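Local atomic coordinates of periplasmic divalent cation tolerance protein (Xylella fastidiosa, PDB entry 2NUH), a protein that is of unknown function but may bind copper ions and contribute to tolerance of divalent metal cations. Residues I20-L25 and A32-L37; S42-Q47 and E51-I56. All coordinates share one frame; numbering follows the deposited sequence. Where two conformers were deposited one is given.

Contact 1 of 2, residues I20-L25 and A32-L37; sequences IISRVL and ACVTQL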
loop_
_atom_site.group_PDB
_atom_site.type_symbol
_atom_site.label_atom_id
_atom_site.label_comp_id
_atom_site.label_asym_id
_atom_site.label_seq_id
_atom_site.Cartn_x
_atom_site.Cartn_y
_atom_site.Cartn_z
ATOM N N ILE A 20 -2.094 8.133 7.741
ATOM C CA ILE A 20 -3.109 7.321 8.404
ATOM C C ILE A 20 -2.981 5.880 7.952
ATOM O O ILE A 20 -2.927 4.965 8.762
ATOM C CB ILE A 20 -4.521 7.838 8.111
ATOM C CG1 ILE A 20 -4.722 9.210 8.758
ATOM C CG2 ILE A 20 -5.596 6.850 8.598
ATOM C CD1 ILE A 20 -5.869 9.971 8.161
ATOM N N ILE A 21 -2.914 5.678 6.642
ATOM C CA ILE A 21 -2.855 4.320 6.115
ATOM C C ILE A 21 -1.581 3.632 6.559
ATOM O O ILE A 21 -1.600 2.474 6.986
ATOM C CB ILE A 21 -2.983 4.327 4.588
ATOM C CG1 ILE A 21 -4.433 4.616 4.202
ATOM C CG2 ILE A 21 -2.524 2.987 3.991
ATOM C CD1 ILE A 21 -4.586 5.176 2.790
ATOM N N SER A 22 -0.470 4.344 6.448
ATOM C CA SER A 22 0.814 3.772 6.818
ATOM C C SER A 22 0.819 3.358 8.275
ATOM O O SER A 22 1.205 2.229 8.617
ATOM C CB SER A 22 1.917 4.799 6.588
ATOM O OG SER A 22 2.072 5.070 5.211
ATOM N N ARG A 23 0.391 4.272 9.141
ATOM C CA ARG A 23 0.446 4.010 10.563
ATOM C C ARG A 23 -0.494 2.884 10.942
ATOM O O ARG A 23 -0.123 1.991 11.701
ATOM C CB ARG A 23 0.113 5.265 11.364
ATOM C CG ARG A 23 1.157 6.360 11.286
ATOM C CD ARG A 23 0.795 7.526 12.227
ATOM N NE ARG A 23 0.377 7.054 13.553
ATOM C CZ ARG A 23 -0.874 7.088 14.010
ATOM N NH1 ARG A 23 -1.165 6.630 15.223
ATOM N NH2 ARG A 23 -1.845 7.587 13.263
ATOM N N VAL A 24 -1.707 2.913 10.407
ATOM C CA VAL A 24 -2.683 1.899 10.796
ATOM C C VAL A 24 -2.285 0.517 10.306
ATOM O O VAL A 24 -2.370 -0.451 11.033
ATOM C CB VAL A 24 -4.102 2.242 10.331
ATOM C CG1 VAL A 24 -5.033 1.049 10.531
ATOM C CG2 VAL A 24 -4.612 3.435 11.124
ATOM N N LEU A 25 -1.837 0.426 9.058
ATOM C CA LEU A 25 -1.464 -0.886 8.550
ATOM C C LEU A 25 -0.322 -1.495 9.352
ATOM O O LEU A 25 -0.312 -2.698 9.586
ATOM C CB LEU A 25 -1.070 -0.809 7.080
ATOM C CG LEU A 25 -2.233 -0.546 6.124
ATOM C CD1 LEU A 25 -1.729 -0.574 4.683
ATOM C CD2 LEU A 25 -3.349 -1.567 6.316
ATOM N N ALA A 32 4.373 -4.858 7.355
ATOM C CA ALA A 32 5.563 -4.645 8.161
ATOM C C ALA A 32 6.069 -3.224 7.990
ATOM O O ALA A 32 6.687 -2.664 8.872
ATOM C CB ALA A 32 6.624 -5.603 7.772
ATOM N N CYS A 33 5.822 -2.644 6.829
ATOM C CA CYS A 33 6.280 -1.294 6.586
ATOM C C CYS A 33 5.521 -0.741 5.413
ATOM O O CYS A 33 5.035 -1.480 4.562
ATOM C CB CYS A 33 7.806 -1.255 6.381
ATOM S SG CYS A 33 8.532 0.101 5.394
ATOM N N VAL A 34 5.390 0.575 5.401
ATOM C CA VAL A 34 4.771 1.243 4.271
ATOM C C VAL A 34 5.644 2.412 3.900
ATOM O O VAL A 34 6.009 3.216 4.769
ATOM C CB VAL A 34 3.367 1.760 4.608
ATOM C CG1 VAL A 34 2.800 2.523 3.422
ATOM C CG2 VAL A 34 2.447 0.602 4.984
ATOM N N THR A 35 6.009 2.496 2.622
ATOM C CA THR A 35 6.789 3.613 2.142
ATOM C C THR A 35 5.915 4.522 1.315
ATOM O O THR A 35 5.157 4.066 0.460
ATOM C CB THR A 35 7.968 3.105 1.313
ATOM O OG1 THR A 35 8.786 2.288 2.160
ATOM C CG2 THR A 35 8.804 4.251 0.757
ATOM N N GLN A 36 6.030 5.813 1.580
ATOM C CA GLN A 36 5.308 6.821 0.840
ATOM C C GLN A 36 6.286 7.533 -0.046
ATOM O O GLN A 36 7.383 7.894 0.392
ATOM C CB GLN A 36 4.799 7.897 1.774
ATOM C CG GLN A 36 3.903 7.514 2.869
ATOM C CD GLN A 36 3.846 8.627 3.890
ATOM O OE1 GLN A 36 3.726 9.820 3.549
ATOM N NE2 GLN A 36 3.967 8.255 5.144
ATOM N N LEU A 37 5.861 7.771 -1.275
ATOM C CA LEU A 37 6.629 8.544 -2.227
ATOM C C LEU A 37 5.768 9.747 -2.593
ATOM O O LEU A 37 4.742 9.605 -3.249
ATOM C CB LEU A 37 6.977 7.690 -3.451
ATOM C CG LEU A 37 7.499 6.252 -3.242
ATOM C CD1 LEU A 37 7.636 5.468 -4.545
ATOM C CD2 LEU A 37 8.823 6.258 -2.527
HETATM O O HOH W 1 4.972 5.703 5.350
#
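V34 lays its isopropyl group against S22, where helix 15-27 packs on strand 33-38 of the sheet. The two short segments run almost antiparallel, at 168°, with their axes 7.8 Å apart. The small serine is consistent with this closeness: the CA atoms of S22 and V34 lie 5.3 Å apart. One methyl of the valine, CG1, stands anti to the backbone N (chi1 177°) and meets the hydroxyl, with V34 CG1 3.2 Å from S22 OG. The other, CG2, lies over the helix backbone at S22 CA and is approached from the next turn by L25 CB, 4.3 Å from V34 CG2.

Beyond the hydroxyl the fit is looser. The extended side chain of Q36 brings its amide alongside S22, yet Q36 NE2 stays 3.7 Å from S22 OG, and a water joins them instead. This water donates to S22 OG at 3.0 Å and to V34 O at 2.8 Å, and accepts from Q36 NE2. S22 OG also hydrogen-bonds A18 O, one turn earlier in its own helix, while I21 packs on L74 and L77 of helix 67-77.

The chemistry implies a mixed interface: the close part is a hydroxyl and methyl fit backed by a lighter apolar contact, and a water with three protein partners links the helix to the strand at its polar margin.

Contact 2 of 2, residues S42-Q47 and E51-I56; sequences STYRWQ and ETTQEI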
loop_
_atom_site.group_PDB
_atom_site.type_symbol
_atom_site.label_atom_id
_atom_site.label_comp_id
_atom_site.label_asym_id
_atom_site.label_seq_id
_atom_site.Cartn_x
_atom_site.Cartn_y
_atom_site.Cartn_z
ATOM N N SER A 42 -0.992 11.291 -10.924
ATOM C CA SER A 42 -1.631 10.217 -11.656
ATOM C C SER A 42 -2.551 10.768 -12.716
ATOM O O SER A 42 -3.254 11.729 -12.494
ATOM C CB SER A 42 -2.406 9.326 -10.713
ATOM O OG SER A 42 -1.489 8.685 -9.845
ATOM N N THR A 43 -2.514 10.140 -13.877
ATOM C CA THR A 43 -3.328 10.533 -15.006
ATOM C C THR A 43 -4.242 9.370 -15.313
ATOM O O THR A 43 -3.796 8.230 -15.384
ATOM C CB THR A 43 -2.436 10.826 -16.206
ATOM O OG1 THR A 43 -1.537 11.887 -15.866
ATOM C CG2 THR A 43 -3.267 11.256 -17.426
ATOM N N TYR A 44 -5.530 9.672 -15.458
ATOM C CA TYR A 44 -6.542 8.664 -15.704
ATOM C C TYR A 44 -7.734 9.381 -16.309
ATOM O O TYR A 44 -7.761 10.614 -16.369
ATOM C CB TYR A 44 -6.944 7.984 -14.385
ATOM C CG TYR A 44 -7.390 8.969 -13.332
ATOM C CD1 TYR A 44 -6.459 9.641 -12.546
ATOM C CD2 TYR A 44 -8.742 9.242 -13.130
ATOM C CE1 TYR A 44 -6.856 10.556 -11.598
ATOM C CE2 TYR A 44 -9.150 10.160 -12.174
ATOM C CZ TYR A 44 -8.198 10.812 -11.415
ATOM O OH TYR A 44 -8.582 11.724 -10.459
ATOM N N ARG A 45 -8.705 8.609 -16.769
ATOM C CA ARG A 45 -9.915 9.173 -17.325
ATOM C C ARG A 45 -10.974 9.217 -16.241
ATOM O O ARG A 45 -11.134 8.261 -15.486
ATOM C CB ARG A 45 -10.383 8.317 -18.497
ATOM C CG ARG A 45 -11.689 8.747 -19.151
ATOM C CD ARG A 45 -12.076 7.769 -20.248
ATOM N NE ARG A 45 -11.104 7.782 -21.338
ATOM C CZ ARG A 45 -10.101 6.916 -21.474
ATOM N NH1 ARG A 45 -9.925 5.933 -20.595
ATOM N NH2 ARG A 45 -9.276 7.032 -22.503
ATOM N N TRP A 46 -11.679 10.341 -16.157
ATOM C CA TRP A 46 -12.835 10.445 -15.277
ATOM C C TRP A 46 -13.997 10.995 -16.094
ATOM O O TRP A 46 -14.025 12.181 -16.436
ATOM C CB TRP A 46 -12.517 11.307 -14.050
ATOM C CG TRP A 46 -13.484 11.146 -12.908
ATOM C CD1 TRP A 46 -14.246 10.047 -12.617
ATOM C CD2 TRP A 46 -13.763 12.109 -11.881
ATOM N NE1 TRP A 46 -14.994 10.274 -11.486
ATOM C CE2 TRP A 46 -14.718 11.530 -11.014
ATOM C CE3 TRP A 46 -13.306 13.407 -11.614
ATOM C CZ2 TRP A 46 -15.224 12.206 -9.896
ATOM C CZ3 TRP A 46 -13.810 14.078 -10.501
ATOM C CH2 TRP A 46 -14.758 13.475 -9.658
ATOM N N GLN A 47 -14.927 10.094 -16.418
ATOM C CA GLN A 47 -16.026 10.314 -17.376
ATOM C C GLN A 47 -15.726 11.276 -18.540
ATOM O O GLN A 47 -16.088 12.459 -18.504
ATOM C CB GLN A 47 -17.344 10.669 -16.661
ATOM C CG GLN A 47 -17.956 9.532 -15.804
ATOM C CD GLN A 47 -18.411 8.305 -16.607
ATOM O OE1 GLN A 47 -18.242 8.232 -17.828
ATOM N NE2 GLN A 47 -18.990 7.330 -15.909
ATOM N N GLU A 51 -7.902 13.353 -16.599
ATOM C CA GLU A 51 -7.721 14.033 -15.332
ATOM C C GLU A 51 -6.371 13.683 -14.751
ATOM O O GLU A 51 -5.854 12.580 -14.973
ATOM C CB GLU A 51 -8.821 13.628 -14.351
ATOM C CG GLU A 51 -10.184 14.222 -14.658
ATOM C CD GLU A 51 -10.363 15.597 -14.062
ATOM O OE1 GLU A 51 -11.123 15.709 -13.078
ATOM O OE2 GLU A 51 -9.740 16.562 -14.563
ATOM N N THR A 52 -5.799 14.636 -14.024
ATOM C CA THR A 52 -4.577 14.404 -13.278
ATOM C C THR A 52 -4.845 14.755 -11.835
ATOM O O THR A 52 -5.592 15.690 -11.532
ATOM C CB THR A 52 -3.383 15.230 -13.794
ATOM O OG1 THR A 52 -3.668 16.632 -13.674
ATOM C CG2 THR A 52 -3.075 14.899 -15.241
ATOM N N THR A 53 -4.242 13.992 -10.940
ATOM C CA THR A 53 -4.424 14.234 -9.526
ATOM C C THR A 53 -3.082 14.072 -8.860
ATOM O O THR A 53 -2.332 13.153 -9.179
ATOM C CB THR A 53 -5.474 13.281 -8.914
ATOM O OG1 THR A 53 -5.672 13.584 -7.526
ATOM C CG2 THR A 53 -5.069 11.841 -9.064
ATOM N N GLN A 54 -2.777 14.980 -7.948
ATOM C CA GLN A 54 -1.567 14.888 -7.151
ATOM C C GLN A 54 -1.795 13.813 -6.121
ATOM O O GLN A 54 -2.865 13.743 -5.510
ATOM C CB GLN A 54 -1.280 16.222 -6.463
ATOM C CG GLN A 54 -1.042 17.369 -7.443
ATOM C CD GLN A 54 -0.863 18.708 -6.761
ATOM O OE1 GLN A 54 -1.520 19.005 -5.762
ATOM N NE2 GLN A 54 0.017 19.537 -7.312
ATOM N N GLU A 55 -0.800 12.957 -5.940
ATOM C CA GLU A 55 -0.953 11.836 -5.040
ATOM C C GLU A 55 0.336 11.539 -4.311
ATOM O O GLU A 55 1.390 12.083 -4.621
ATOM C CB GLU A 55 -1.371 10.592 -5.819
ATOM C CG GLU A 55 -2.719 10.704 -6.471
ATOM C CD GLU A 55 -3.253 9.358 -6.847
ATOM O OE1 GLU A 55 -2.668 8.708 -7.730
ATOM O OE2 GLU A 55 -4.227 8.909 -6.222
ATOM N N ILE A 56 0.215 10.673 -3.319
ATOM C CA ILE A 56 1.345 10.034 -2.673
ATOM C C ILE A 56 1.276 8.584 -3.083
ATOM O O ILE A 56 0.216 7.968 -2.992
ATOM C CB ILE A 56 1.204 10.099 -1.149
ATOM C CG1 ILE A 56 0.906 11.536 -0.692
ATOM C CG2 ILE A 56 2.424 9.482 -0.441
ATOM C CD1 ILE A 56 1.993 12.510 -0.990
#
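The beta hairpin of strands 40-45 and 50-63 is held here by two antiparallel hydrogen-bonded pairs, S42 with T53 and Y44 with E51, flanking the non-hydrogen-bonded pair T43 with T52. S42 N donates to T53 O at 2.9 Å and T53 N returns the bond to S42 O; E51 N reaches Y44 O at 2.8 Å, nearly straight at 169°, and Y44 N bonds to E51 O. At the central pair T43 and T52 lie side by side, T43 OG1 being 3.4 Å from T52 CG2.

On the face bearing S42, Y44, E51 and T53, the tyrosine ring folds back over the partner strand because its CG sits between the backbone N and carbonyl carbon (chi1 55°). E51 O lies over one ring face, offset toward the rim, and T53 CG2 meets the edge at Y44 CE1, 3.4 Å away. The indole of W46, just past the end of strand 40-45, receives E51 OE1 at its edge, in plane, 3.5 Å from W46 CE3. Toward the protein body, S42 OG faces E55 OE1 at a separation so short that the details of this hydrogen bond are doubtful, while E55 OE2 hydrogen-bonds T11 and Y80.

Regularly alternating hydrogen-bonded and non-hydrogen-bonded pairs, with cross-strand side chains on both faces, are typical of a two-stranded antiparallel hairpin.

Overall arrangement
The centre of contact 1 lies about 7 Å from the centre of the chain and the contact is partly buried, whereas contact 2 is a surface contact with its centre about 18 Å away from it; the two contact centres are about 22 Å apart. Both belong to the same antiparallel sheet: contact 1 through strand 33-38, contact 2 through strands 40-45 and 50-63, the last pairing with both of the others. The regions meet where Q36 CB packs on I56 CG2 at 3.6 Å. Their chemistry follows their place: contact 1 joins a helix to the sheet by side-chain packing and a bridging water, while contact 2 joins strand to strand mainly through direct backbone hydrogen bonds.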